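Local structure of ferritin like protein (Caulobacter vibrioides, 3HL1) at residues V5-L11 with V153-L158; H14-A18 with F147-L151; P27-T31 with V313-S317; Y79-A83 with Y103-L107; V162-Q168 with T183-G188. The protein is of unknown function but belongs to the ferritin-like family of helical proteins and is thought to bind metal. All coordinates share one frame; numbering follows the deposited sequence.

Contact 1 (V5-L11 with V153-L158)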
# COMPACT_ATOMS: atom_id res chain seq x y z
N VAL A 5 17.00 20.86 -5.32
CA VAL A 5 15.80 21.63 -5.71
C VAL A 5 14.76 20.74 -6.45
O VAL A 5 15.10 20.03 -7.40
CB VAL A 5 16.12 22.84 -6.62
CG1 VAL A 5 14.89 23.72 -6.71
CG2 VAL A 5 17.31 23.64 -6.08
N TRP A 6 13.53 20.76 -5.96
CA TRP A 6 12.45 19.94 -6.50
C TRP A 6 11.60 20.76 -7.44
O TRP A 6 11.29 21.89 -7.13
CB TRP A 6 11.54 19.43 -5.36
CG TRP A 6 12.09 18.21 -4.74
CD1 TRP A 6 13.31 18.10 -4.11
CD2 TRP A 6 11.50 16.89 -4.71
NE1 TRP A 6 13.51 16.81 -3.69
CE2 TRP A 6 12.41 16.05 -4.01
CE3 TRP A 6 10.29 16.35 -5.18
CZ2 TRP A 6 12.17 14.69 -3.80
CZ3 TRP A 6 10.03 15.02 -4.98
CH2 TRP A 6 10.97 14.19 -4.27
N THR A 7 11.21 20.17 -8.55
CA THR A 7 10.23 20.75 -9.43
C THR A 7 8.83 20.18 -9.12
O THR A 7 8.69 19.09 -8.59
CB THR A 7 10.58 20.54 -10.94
OG1 THR A 7 10.42 19.18 -11.33
CG2 THR A 7 12.01 21.00 -11.27
N LEU A 8 7.81 20.96 -9.45
CA LEU A 8 6.43 20.55 -9.25
C LEU A 8 6.08 19.25 -10.00
O LEU A 8 5.48 18.35 -9.41
CB LEU A 8 5.45 21.70 -9.54
CG LEU A 8 4.00 21.46 -9.04
CD1 LEU A 8 3.94 21.19 -7.50
CD2 LEU A 8 3.05 22.58 -9.46
N PRO A 9 6.47 19.11 -11.28
CA PRO A 9 6.20 17.82 -11.93
C PRO A 9 6.81 16.59 -11.24
O PRO A 9 6.17 15.51 -11.16
CB PRO A 9 6.70 18.02 -13.37
CG PRO A 9 6.74 19.52 -13.57
CD PRO A 9 7.04 20.11 -12.21
N ARG A 10 8.01 16.72 -10.72
CA ARG A 10 8.66 15.64 -10.03
C ARG A 10 8.02 15.34 -8.70
O ARG A 10 7.96 14.19 -8.29
CB ARG A 10 10.17 15.93 -9.89
CG ARG A 10 10.92 15.97 -11.23
CD ARG A 10 11.56 14.65 -11.62
NE ARG A 10 12.23 14.64 -12.94
CZ ARG A 10 13.36 15.29 -13.27
NH1 ARG A 10 14.03 16.05 -12.40
NH2 ARG A 10 13.85 15.19 -14.51
N LEU A 11 7.53 16.37 -8.02
CA LEU A 11 6.79 16.18 -6.75
C LEU A 11 5.55 15.39 -7.09
O LEU A 11 5.28 14.35 -6.46
CB LEU A 11 6.45 17.52 -6.08
CG LEU A 11 5.60 17.35 -4.81
CD1 LEU A 11 6.40 16.52 -3.81
CD2 LEU A 11 5.21 18.68 -4.24
N VAL A 153 10.84 16.68 1.64
CA VAL A 153 11.71 17.73 1.09
C VAL A 153 11.04 18.46 -0.06
O VAL A 153 11.00 19.71 -0.06
CB VAL A 153 13.12 17.18 0.70
CG1 VAL A 153 13.99 18.24 -0.03
CG2 VAL A 153 13.83 16.69 1.95
N GLY A 154 10.50 17.72 -1.04
CA GLY A 154 9.76 18.36 -2.12
C GLY A 154 8.57 19.15 -1.62
O GLY A 154 8.33 20.26 -2.08
N MSE A 155 7.82 18.55 -0.70
CA MSE A 155 6.64 19.15 -0.10
C MSE A 155 6.97 20.48 0.59
O MSE A 155 6.22 21.46 0.48
CB MSE A 155 6.04 18.18 0.93
CG MSE A 155 5.24 17.06 0.31
SE MSE A 155 4.80 15.69 1.64
CE MSE A 155 3.69 16.72 2.85
N GLU A 156 8.08 20.52 1.29
CA GLU A 156 8.49 21.75 1.94
C GLU A 156 8.85 22.84 0.96
O GLU A 156 8.45 23.98 1.10
CB GLU A 156 9.68 21.50 2.84
CG GLU A 156 9.83 22.56 3.90
CD GLU A 156 11.12 23.23 3.86
OE1 GLU A 156 11.39 23.88 2.83
OE2 GLU A 156 11.86 23.13 4.87
N GLN A 157 9.66 22.49 -0.03
CA GLN A 157 10.11 23.46 -1.01
C GLN A 157 8.98 24.02 -1.81
O GLN A 157 9.01 25.20 -2.18
CB GLN A 157 11.10 22.83 -1.99
CG GLN A 157 12.43 22.43 -1.33
CD GLN A 157 13.42 21.82 -2.31
OE1 GLN A 157 13.26 21.92 -3.52
NE2 GLN A 157 14.46 21.20 -1.79
N LEU A 158 7.97 23.17 -2.09
CA LEU A 158 6.85 23.56 -2.91
C LEU A 158 5.55 23.87 -2.14
O LEU A 158 4.47 23.88 -2.73
CB LEU A 158 6.62 22.46 -3.98
CG LEU A 158 7.78 22.31 -4.99
CD1 LEU A 158 7.79 20.97 -5.66
CD2 LEU A 158 7.83 23.42 -6.04
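The indole of Trp-6 lies with one face on the backbone of Gly-154, whose CA stands 3.7 Å from the centroid of the five-membered ring, a CH-pi contact displaced toward the rim. Leu-11 CA sits at the edge of the indole, in its plane, and Val-153 CG1 approaches Trp-6 NE1 obliquely. Gly-154 has no side chain, and the indole comes down directly on the helix backbone. The carboxamide of Gln-157 stands almost upright against the indole, planes 88° apart, and its OE1 accepts from Trp-6 N at 2.7 Å, the donor tilted 18° from the carbonyl plane. Gln-157 NE2 turns to Pro-4 O, leaving the amide held at both ends. Beside the ring, Leu-11 and Leu-158 meet tip to tip, Leu-11 CD2 lying 3.7 Å from Leu-158 CD1, which also rests on the carbonyl of Thr-7. Thr-7 is the N-cap of helix 8-35, its OG1 taking a weak bond from Arg-10 N. The contact thus joins the first turn of helix 8-35 to the C-terminal end of helix 144-157; Trp-6 NE1 donates to Leu-134 O in the loop before helix 144-157, and Met-155 faces helix 188-207.

Contact 2 (H14-A18 with F147-L151)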
# COMPACT_ATOMS: atom_id res chain seq x y z
N HIS A 14 6.28 11.82 -7.68
CA HIS A 14 6.51 11.13 -6.41
C HIS A 14 5.21 10.86 -5.63
O HIS A 14 5.12 9.86 -4.94
CB HIS A 14 7.53 11.84 -5.55
CG HIS A 14 8.95 11.63 -5.99
ND1 HIS A 14 9.50 12.27 -7.07
CD2 HIS A 14 9.92 10.80 -5.52
CE1 HIS A 14 10.75 11.88 -7.24
NE2 HIS A 14 11.03 10.96 -6.33
N PHE A 15 4.24 11.77 -5.66
CA PHE A 15 2.93 11.49 -5.11
C PHE A 15 2.31 10.23 -5.76
O PHE A 15 1.76 9.33 -5.05
CB PHE A 15 1.96 12.66 -5.31
CG PHE A 15 2.23 13.87 -4.45
CD1 PHE A 15 2.58 13.75 -3.08
CD2 PHE A 15 2.07 15.11 -4.96
CE1 PHE A 15 2.78 14.87 -2.29
CE2 PHE A 15 2.27 16.24 -4.18
CZ PHE A 15 2.64 16.12 -2.84
N GLN A 16 2.33 10.20 -7.07
CA GLN A 16 1.81 9.04 -7.84
C GLN A 16 2.55 7.78 -7.49
O GLN A 16 1.92 6.73 -7.31
CB GLN A 16 1.91 9.26 -9.34
CG GLN A 16 1.20 8.18 -10.18
CD GLN A 16 -0.24 8.10 -9.85
OE1 GLN A 16 -0.94 9.11 -9.87
NE2 GLN A 16 -0.70 6.92 -9.50
N GLY A 17 3.87 7.88 -7.30
CA GLY A 17 4.66 6.74 -6.93
C GLY A 17 4.33 6.20 -5.55
O GLY A 17 4.29 4.97 -5.36
N ALA A 18 4.10 7.10 -4.62
CA ALA A 18 3.76 6.73 -3.25
C ALA A 18 2.41 6.06 -3.26
O ALA A 18 2.24 5.02 -2.63
CB ALA A 18 3.80 7.96 -2.29
N PHE A 147 11.56 6.85 1.01
CA PHE A 147 10.66 7.47 0.01
C PHE A 147 9.93 8.67 0.66
O PHE A 147 9.93 9.79 0.11
CB PHE A 147 9.64 6.43 -0.48
CG PHE A 147 8.88 6.84 -1.77
CD1 PHE A 147 8.42 8.12 -1.97
CD2 PHE A 147 8.63 5.91 -2.75
CE1 PHE A 147 7.76 8.48 -3.14
CE2 PHE A 147 7.97 6.27 -3.92
CZ PHE A 147 7.56 7.56 -4.10
N TYR A 148 9.30 8.46 1.81
CA TYR A 148 8.62 9.56 2.50
C TYR A 148 9.52 10.67 2.99
O TYR A 148 9.08 11.82 3.00
CB TYR A 148 7.66 9.07 3.58
CG TYR A 148 6.42 8.46 2.98
CD1 TYR A 148 5.49 9.25 2.28
CD2 TYR A 148 6.17 7.10 3.04
CE1 TYR A 148 4.36 8.69 1.70
CE2 TYR A 148 5.02 6.54 2.47
CZ TYR A 148 4.13 7.35 1.79
OH TYR A 148 3.03 6.83 1.20
N ASP A 149 10.76 10.37 3.39
CA ASP A 149 11.73 11.40 3.66
C ASP A 149 11.98 12.37 2.50
O ASP A 149 12.08 13.60 2.70
CB ASP A 149 13.09 10.77 3.96
CG ASP A 149 13.25 10.33 5.38
OD1 ASP A 149 12.36 10.55 6.23
OD2 ASP A 149 14.32 9.77 5.65
N ALA A 150 12.21 11.80 1.31
CA ALA A 150 12.38 12.57 0.06
C ALA A 150 11.12 13.38 -0.20
O ALA A 150 11.17 14.58 -0.51
CB ALA A 150 12.67 11.65 -1.09
N LEU A 151 9.97 12.74 -0.10
CA LEU A 151 8.71 13.45 -0.33
C LEU A 151 8.55 14.70 0.58
O LEU A 151 8.19 15.76 0.12
CB LEU A 151 7.54 12.50 -0.14
CG LEU A 151 6.25 12.99 -0.78
CD1 LEU A 151 6.28 12.83 -2.30
CD2 LEU A 151 5.03 12.24 -0.15
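Phe-147 lays the far end of its ring against the backbone of the turn from His-14 to Ala-18: CZ is 3.5 Å from His-14 O, which lies at the ring edge near its plane, and equally close to Ala-18 N. With CG anti to the backbone N (chi1 -166°), the ring is carried across to the neighbouring helix, where Gly-17 has no side chain to hold it off. The imidazole of His-14 is turned steeply to it, planes 79° apart, with Phe-147 CE1 at the imidazole edge, 4.0 Å from CD2. Both imidazole nitrogens are engaged, ND1 with Arg-10 O and NE2 with Val-138 O, which fixes the ring's rotation. One turn along, Leu-151 pushes CD1 between His-14 CB, at 3.6 Å, and Phe-15 CD1, at 3.9 Å, while CD2 brushes the same phenyl ring. Ala-18 CB fits between Phe-147 and Tyr-148, 3.7 Å from the phenol OH; that hydroxyl is hydrogen-bonded to Glu-22 OE2, and the Tyr-148 side chain lies near a bound unidentified ligand. The two segments run nearly antiparallel at 154°, their axes 10.8 Å apart. Such buried antiparallel helix packing is characteristic of the ferritin-like helical bundle.

Contact 3 (P27-T31 with V313-S317)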
# COMPACT_ATOMS: atom_id res chain seq x y z
N PRO A 27 -3.69 -5.54 -2.59
CA PRO A 27 -3.93 -6.90 -3.07
C PRO A 27 -2.95 -7.95 -2.56
O PRO A 27 -3.37 -9.07 -2.32
CB PRO A 27 -3.92 -6.76 -4.61
CG PRO A 27 -4.26 -5.33 -4.86
CD PRO A 27 -3.55 -4.60 -3.73
N TYR A 28 -1.67 -7.58 -2.35
CA TYR A 28 -0.70 -8.48 -1.78
C TYR A 28 -1.13 -8.99 -0.40
O TYR A 28 -1.16 -10.18 -0.20
CB TYR A 28 0.72 -7.85 -1.72
CG TYR A 28 1.83 -8.87 -1.65
CD1 TYR A 28 2.23 -9.40 -0.41
CD2 TYR A 28 2.45 -9.36 -2.81
CE1 TYR A 28 3.24 -10.37 -0.33
CE2 TYR A 28 3.47 -10.34 -2.75
CZ TYR A 28 3.84 -10.82 -1.50
OH TYR A 28 4.76 -11.77 -1.43
N TYR A 29 -1.39 -8.09 0.53
CA TYR A 29 -1.79 -8.40 1.87
C TYR A 29 -3.16 -9.07 1.90
O TYR A 29 -3.39 -9.94 2.71
CB TYR A 29 -1.85 -7.13 2.73
CG TYR A 29 -0.53 -6.45 3.06
CD1 TYR A 29 0.67 -6.81 2.43
CD2 TYR A 29 -0.54 -5.29 3.84
CE1 TYR A 29 1.85 -6.13 2.71
CE2 TYR A 29 0.64 -4.56 4.06
CZ TYR A 29 1.83 -4.99 3.52
OH TYR A 29 2.99 -4.24 3.73
N LEU A 30 -4.09 -8.61 1.07
CA LEU A 30 -5.43 -9.18 1.04
C LEU A 30 -5.40 -10.64 0.60
O LEU A 30 -6.13 -11.50 1.16
CB LEU A 30 -6.36 -8.40 0.09
CG LEU A 30 -6.94 -7.07 0.62
CD1 LEU A 30 -7.65 -6.29 -0.55
CD2 LEU A 30 -7.85 -7.30 1.88
N THR A 31 -4.57 -10.92 -0.40
CA THR A 31 -4.38 -12.28 -0.93
C THR A 31 -3.86 -13.21 0.16
O THR A 31 -4.42 -14.29 0.34
CB THR A 31 -3.49 -12.27 -2.19
OG1 THR A 31 -4.14 -11.44 -3.16
CG2 THR A 31 -3.33 -13.72 -2.74
N VAL A 313 -5.60 -19.03 -6.90
CA VAL A 313 -4.95 -17.90 -6.26
C VAL A 313 -5.63 -16.64 -6.79
O VAL A 313 -5.77 -16.47 -8.01
CB VAL A 313 -3.44 -17.84 -6.56
CG1 VAL A 313 -2.81 -16.65 -5.80
CG2 VAL A 313 -2.75 -19.19 -6.20
N PRO A 314 -6.02 -15.72 -5.89
CA PRO A 314 -6.48 -14.44 -6.35
C PRO A 314 -5.64 -13.78 -7.43
O PRO A 314 -4.41 -13.84 -7.39
CB PRO A 314 -6.53 -13.62 -5.07
CG PRO A 314 -6.93 -14.62 -4.04
CD PRO A 314 -6.11 -15.84 -4.43
N ARG A 315 -6.31 -13.17 -8.39
CA ARG A 315 -5.72 -12.44 -9.51
C ARG A 315 -6.42 -11.07 -9.63
O ARG A 315 -7.61 -11.01 -9.45
CB ARG A 315 -6.03 -13.24 -10.76
CG ARG A 315 -4.92 -13.42 -11.66
CD ARG A 315 -5.35 -14.28 -12.82
NE ARG A 315 -5.79 -13.47 -13.95
CZ ARG A 315 -5.06 -13.15 -15.03
NH1 ARG A 315 -3.81 -13.58 -15.17
NH2 ARG A 315 -5.60 -12.40 -15.99
N TYR A 316 -5.70 -9.98 -9.98
CA TYR A 316 -6.31 -8.65 -9.93
C TYR A 316 -6.33 -7.89 -11.26
O TYR A 316 -6.84 -6.79 -11.31
CB TYR A 316 -5.66 -7.82 -8.82
CG TYR A 316 -5.89 -8.43 -7.45
CD1 TYR A 316 -5.10 -9.46 -6.99
CD2 TYR A 316 -6.93 -7.99 -6.64
CE1 TYR A 316 -5.35 -10.07 -5.74
CE2 TYR A 316 -7.14 -8.55 -5.39
CZ TYR A 316 -6.34 -9.57 -4.96
OH TYR A 316 -6.59 -10.12 -3.71
N SER A 317 -5.74 -8.48 -12.27
CA SER A 317 -5.73 -7.96 -13.61
C SER A 317 -5.65 -9.11 -14.61
O SER A 317 -5.28 -10.28 -14.29
CB SER A 317 -4.55 -6.99 -13.80
OG SER A 317 -3.29 -7.67 -13.83
OXT SER A 317 -5.98 -8.87 -15.77
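Tyr-316, Thr-31 and Pro-27 carry this contact, the tyrosine ring meeting Pro-27 with a face and Thr-31 at its hydroxyl edge. Pro-27 CB stands over the middle of the aromatic face, 3.5 Å from the ring centroid and 2° off its normal, a nearly ideal CH-pi approach. The phenol continues past the proline to Thr-31, where Tyr-316 OH donates to OG1 at 2.8 Å; OG1 lies near the ring plane and is 3.2 Å from Tyr-316 CE1. Thr-31 passes the bond on, its OG1 donating to Pro-27 O at 2.6 Å. That carbonyl also receives the helical bond from Thr-31 N, the two donors coming from opposite faces of its plane. The chain from phenol to threonine to carbonyl gives each hydroxyl a defined role and fixes the threonine torsion: OG1 lies anti to the carbonyl carbon (chi1 -59°), which turns it back to the preceding turn and sends CG2 toward Pro-314. There CG2 is 3.9 Å from both CG and CD of the proline ring. Phe-273 of helix 261-283 meets the Tyr-316 ring edge-to-face, and Ile-304 of helix 292-309 touches Pro-314. Helix 8-35 is kinked at Pro-27, whose N makes no bond to the turn before. The arrangement is that of an irregular C-terminal tail laid against a proline-kinked bundle helix and lying against helices 261-283 and 292-309.

Contact 4 (Y79-A83 with Y103-L107)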
# COMPACT_ATOMS: atom_id res chain seq x y z
N TYR A 79 2.20 -8.16 -10.22
CA TYR A 79 2.83 -9.03 -9.22
C TYR A 79 3.67 -10.02 -9.93
O TYR A 79 3.22 -11.17 -10.21
CB TYR A 79 1.74 -9.65 -8.35
CG TYR A 79 1.00 -8.60 -7.61
CD1 TYR A 79 1.52 -8.00 -6.49
CD2 TYR A 79 -0.27 -8.20 -8.02
CE1 TYR A 79 0.82 -7.01 -5.82
CE2 TYR A 79 -0.97 -7.19 -7.39
CZ TYR A 79 -0.41 -6.59 -6.29
OH TYR A 79 -1.05 -5.61 -5.60
N VAL A 80 4.91 -9.62 -10.21
CA VAL A 80 5.77 -10.40 -11.10
C VAL A 80 7.17 -10.41 -10.56
O VAL A 80 7.68 -9.37 -10.16
CB VAL A 80 5.78 -9.82 -12.54
CG1 VAL A 80 6.80 -10.58 -13.49
CG2 VAL A 80 4.38 -9.81 -13.19
N GLY A 81 7.81 -11.58 -10.56
CA GLY A 81 9.20 -11.65 -10.14
C GLY A 81 9.38 -11.18 -8.70
O GLY A 81 8.68 -11.65 -7.76
N THR A 82 10.34 -10.28 -8.51
CA THR A 82 10.61 -9.68 -7.20
C THR A 82 10.50 -8.14 -7.26
O THR A 82 11.06 -7.42 -6.45
CB THR A 82 12.03 -10.08 -6.71
OG1 THR A 82 13.00 -9.75 -7.72
CG2 THR A 82 12.11 -11.58 -6.42
N ALA A 83 9.74 -7.63 -8.23
CA ALA A 83 9.59 -6.20 -8.42
C ALA A 83 8.52 -5.57 -7.48
O ALA A 83 7.32 -5.84 -7.61
CB ALA A 83 9.25 -5.91 -9.88
N TYR A 103 11.66 -14.77 -0.93
CA TYR A 103 10.67 -13.70 -1.05
C TYR A 103 10.22 -13.56 -2.53
O TYR A 103 10.89 -14.08 -3.43
CB TYR A 103 11.28 -12.43 -0.48
CG TYR A 103 12.12 -11.61 -1.46
CD1 TYR A 103 13.46 -11.89 -1.72
CD2 TYR A 103 11.55 -10.53 -2.08
CE1 TYR A 103 14.19 -11.10 -2.62
CE2 TYR A 103 12.24 -9.77 -2.96
CZ TYR A 103 13.55 -10.03 -3.23
OH TYR A 103 14.13 -9.15 -4.11
N SER A 104 9.06 -12.92 -2.78
CA SER A 104 8.53 -12.84 -4.14
C SER A 104 7.49 -11.77 -4.25
O SER A 104 6.70 -11.60 -3.30
CB SER A 104 7.92 -14.21 -4.50
OG SER A 104 7.34 -14.18 -5.78
N ALA A 105 7.43 -11.06 -5.40
CA ALA A 105 6.37 -10.13 -5.67
C ALA A 105 5.11 -10.85 -6.19
O ALA A 105 4.07 -10.22 -6.37
CB ALA A 105 6.81 -9.03 -6.65
N GLU A 106 5.19 -12.16 -6.40
CA GLU A 106 4.05 -12.92 -6.84
C GLU A 106 3.13 -13.16 -5.70
O GLU A 106 3.55 -13.38 -4.57
CB GLU A 106 4.46 -14.26 -7.43
CG GLU A 106 5.36 -14.14 -8.63
CD GLU A 106 5.71 -15.53 -9.17
OE1 GLU A 106 4.95 -16.50 -8.98
OE2 GLU A 106 6.75 -15.66 -9.79
N LEU A 107 1.84 -13.14 -6.02
CA LEU A 107 0.81 -13.34 -5.02
C LEU A 107 0.78 -14.80 -4.53
O LEU A 107 1.04 -15.69 -5.31
CB LEU A 107 -0.53 -12.97 -5.66
CG LEU A 107 -0.67 -11.52 -6.10
CD1 LEU A 107 -2.05 -11.32 -6.79
CD2 LEU A 107 -0.54 -10.53 -4.96
O HOH W 1 1.41 -12.88 -8.95
O HOH W 2 6.79 -13.89 -11.58
O HOH W 3 9.32 -14.95 -7.60
O HOH W 4 13.16 -6.74 -4.81
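A type II' beta turn from Val-80 to Ala-83, with Gly-81 at positive phi, is joined here to an ST turn in the same long connection between helices 42-67 and 112-121. A backbone bond runs from Ala-105 N to Gly-81 O, 2.7 Å long. In the ST turn, Ser-104 OG accepts from Glu-106 N. Ala-105 CB points into the beta turn, 3.4 Å from Ala-83 O, whereas Ala-105 O lies at the edge of the Tyr-79 ring, in its plane, buried and without a hydrogen-bond partner in the model. Leu-107 covers a face of that ring: CD2 stands over its centre, 3.6 Å from the centroid. Tyr-79 OH reaches on to Trp-24 O of helix 8-35, so the phenol is gripped beyond the contact. At the other end Thr-82 CG2 lies over a face of Tyr-103, whose CG occupies the hindered site between backbone N and carbonyl carbon (chi1 86°). Waters bridge the two segments: one takes a bond from Gly-81 N and donates to Glu-106 OE2, another joins Tyr-79 O to Leu-107 N. A further water, in the plane of the Tyr-103 ring, lies 2.7 Å from its OH and donates to Thr-82 O.

Contact 5 (V162-Q168 with T183-G188)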
# COMPACT_ATOMS: atom_id res chain seq x y z
N VAL A 162 0.30 24.71 -1.80
CA VAL A 162 -0.74 24.11 -0.96
C VAL A 162 -1.97 24.99 -0.87
O VAL A 162 -1.89 26.16 -0.53
CB VAL A 162 -0.26 23.76 0.41
CG1 VAL A 162 -1.47 23.21 1.22
CG2 VAL A 162 0.93 22.76 0.31
N ARG A 163 -3.10 24.40 -1.21
CA ARG A 163 -4.42 25.03 -1.09
C ARG A 163 -5.30 24.17 -0.18
O ARG A 163 -5.37 22.93 -0.33
CB ARG A 163 -5.06 25.18 -2.46
CG ARG A 163 -4.45 26.30 -3.28
CD ARG A 163 -4.95 26.25 -4.69
NE ARG A 163 -4.65 27.42 -5.53
CZ ARG A 163 -3.56 27.57 -6.29
NH1 ARG A 163 -2.56 26.69 -6.29
NH2 ARG A 163 -3.45 28.67 -7.03
N GLY A 164 -6.00 24.81 0.76
CA GLY A 164 -6.84 24.08 1.70
C GLY A 164 -8.14 23.62 1.13
O GLY A 164 -8.67 24.24 0.20
N ASN A 165 -8.65 22.52 1.66
CA ASN A 165 -9.97 21.99 1.26
C ASN A 165 -10.10 21.64 -0.21
O ASN A 165 -11.17 21.73 -0.79
CB ASN A 165 -11.07 22.98 1.69
CG ASN A 165 -11.13 23.14 3.18
OD1 ASN A 165 -11.10 22.15 3.91
ND2 ASN A 165 -11.16 24.37 3.65
N GLN A 166 -9.00 21.19 -0.78
CA GLN A 166 -8.92 20.97 -2.21
C GLN A 166 -9.00 19.52 -2.52
O GLN A 166 -8.01 18.80 -2.37
CB GLN A 166 -7.60 21.56 -2.75
CG GLN A 166 -7.56 21.55 -4.29
CD GLN A 166 -6.50 22.47 -4.83
OE1 GLN A 166 -6.82 23.54 -5.36
NE2 GLN A 166 -5.22 22.07 -4.69
N LYS A 167 -10.18 19.08 -2.97
CA LYS A 167 -10.44 17.70 -3.36
C LYS A 167 -9.98 16.71 -2.29
O LYS A 167 -9.29 15.73 -2.56
CB LYS A 167 -9.83 17.46 -4.73
CG LYS A 167 -10.32 18.42 -5.82
CD LYS A 167 -9.76 18.03 -7.18
CE LYS A 167 -10.36 18.79 -8.29
NZ LYS A 167 -9.96 20.17 -8.20
N GLN A 168 -10.39 16.99 -1.05
CA GLN A 168 -10.03 16.17 0.09
C GLN A 168 -11.09 15.08 0.30
O GLN A 168 -12.27 15.30 0.06
CB GLN A 168 -9.91 17.00 1.36
CG GLN A 168 -8.86 18.05 1.31
CD GLN A 168 -7.50 17.47 1.21
OE1 GLN A 168 -6.95 16.96 2.19
NE2 GLN A 168 -6.91 17.56 0.04
N THR A 183 -7.24 15.52 6.76
CA THR A 183 -7.28 16.27 5.53
C THR A 183 -6.50 17.56 5.68
O THR A 183 -6.19 18.01 6.79
CB THR A 183 -8.73 16.67 5.16
OG1 THR A 183 -9.22 17.53 6.17
CG2 THR A 183 -9.63 15.48 5.07
N VAL A 184 -6.21 18.18 4.56
CA VAL A 184 -5.54 19.45 4.53
C VAL A 184 -6.60 20.52 4.31
O VAL A 184 -7.18 20.66 3.21
CB VAL A 184 -4.44 19.46 3.46
CG1 VAL A 184 -3.77 20.83 3.39
CG2 VAL A 184 -3.40 18.32 3.78
N THR A 185 -6.87 21.27 5.37
CA THR A 185 -7.92 22.29 5.37
C THR A 185 -7.37 23.70 5.22
O THR A 185 -8.12 24.62 4.96
CB THR A 185 -8.72 22.26 6.67
OG1 THR A 185 -7.84 22.49 7.77
CG2 THR A 185 -9.41 20.92 6.84
N GLU A 186 -6.06 23.89 5.42
CA GLU A 186 -5.44 25.21 5.33
C GLU A 186 -4.48 25.33 4.14
O GLU A 186 -3.96 24.33 3.64
CB GLU A 186 -4.63 25.52 6.58
CG GLU A 186 -5.33 25.34 7.89
CD GLU A 186 -6.43 26.34 8.10
OE1 GLU A 186 -6.20 27.52 7.74
OE2 GLU A 186 -7.51 25.96 8.63
N SER A 187 -4.23 26.56 3.71
CA SER A 187 -3.37 26.82 2.58
C SER A 187 -1.96 27.15 3.00
O SER A 187 -1.67 27.39 4.19
CB SER A 187 -3.91 27.93 1.72
OG SER A 187 -5.21 27.60 1.24
N GLY A 188 -1.08 27.16 2.01
CA GLY A 188 0.29 27.60 2.19
C GLY A 188 0.97 26.86 3.31
O GLY A 188 0.79 25.67 3.42
O HOH W 5 -6.42 20.65 0.56
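Two irregular segments of the connection between helices 144-157 and 188-207 run antiparallel here, joined by backbone and side-chain bonds without forming a sheet. Two bonds are between backbones: Gly-188 N donates to Val-162 O, almost straight at 176° but from above the carbonyl plane, and Asn-165 N donates to Val-184 O in the carbonyl plane, on a lone pair. Side chains add two more. Ser-187 OG accepts from Gly-164 N at 2.9 Å, and Gln-168 OE1 accepts from Val-184 N at 2.8 Å, the donor standing 45° out of the amide carbonyl plane. Gln-168 is bent at chi2 (-65°), folding its amide back so that NE2 donates to Gln-166 O, which lies in the amide plane; NE2 also bonds to Asn-63 O of helix 42-67. The carboxamide is therefore gripped at both ends. The backbones come close at Gly-164, which has no side chain and whose CA makes a CA-H...O contact with Thr-185 O at 3.5 Å. Apolar packing is slight: Val-162 CG1 meets Val-184 CG1 at 4.0 Å, the two side chains crossing at about a right angle, with Tyr-68 and Ala-67 beside them. Asn-165 OD1 lies against Thr-185 CG2. A single water completes the bridge, accepting from Gln-166 N and donating to Arg-163 O at 2.7 Å and to Val-184 O at 2.8 Å.

Helix 8-35, first in the chain, enters contacts 1, 2 and 3. Its start meets helix 144-157 in contact 1, and contact 2, nested within that loop, follows 10 Å away between centres on the same helix pair; the two touch where Trp-6 meets His-14. Contact 4 closes a short loop between helices 42-67 and 112-121, nested inside contacts 1, 2 and 3. Contact 5 follows contacts 1 and 2 in series, closing the connection before helix 188-207. Contact 3 brings the C-terminal tail back to helix 8-35; it crosses contacts 1 and 2 and encloses contacts 4 and 5. Contacts 3 and 4 meet through Tyr-28 and Ser-104.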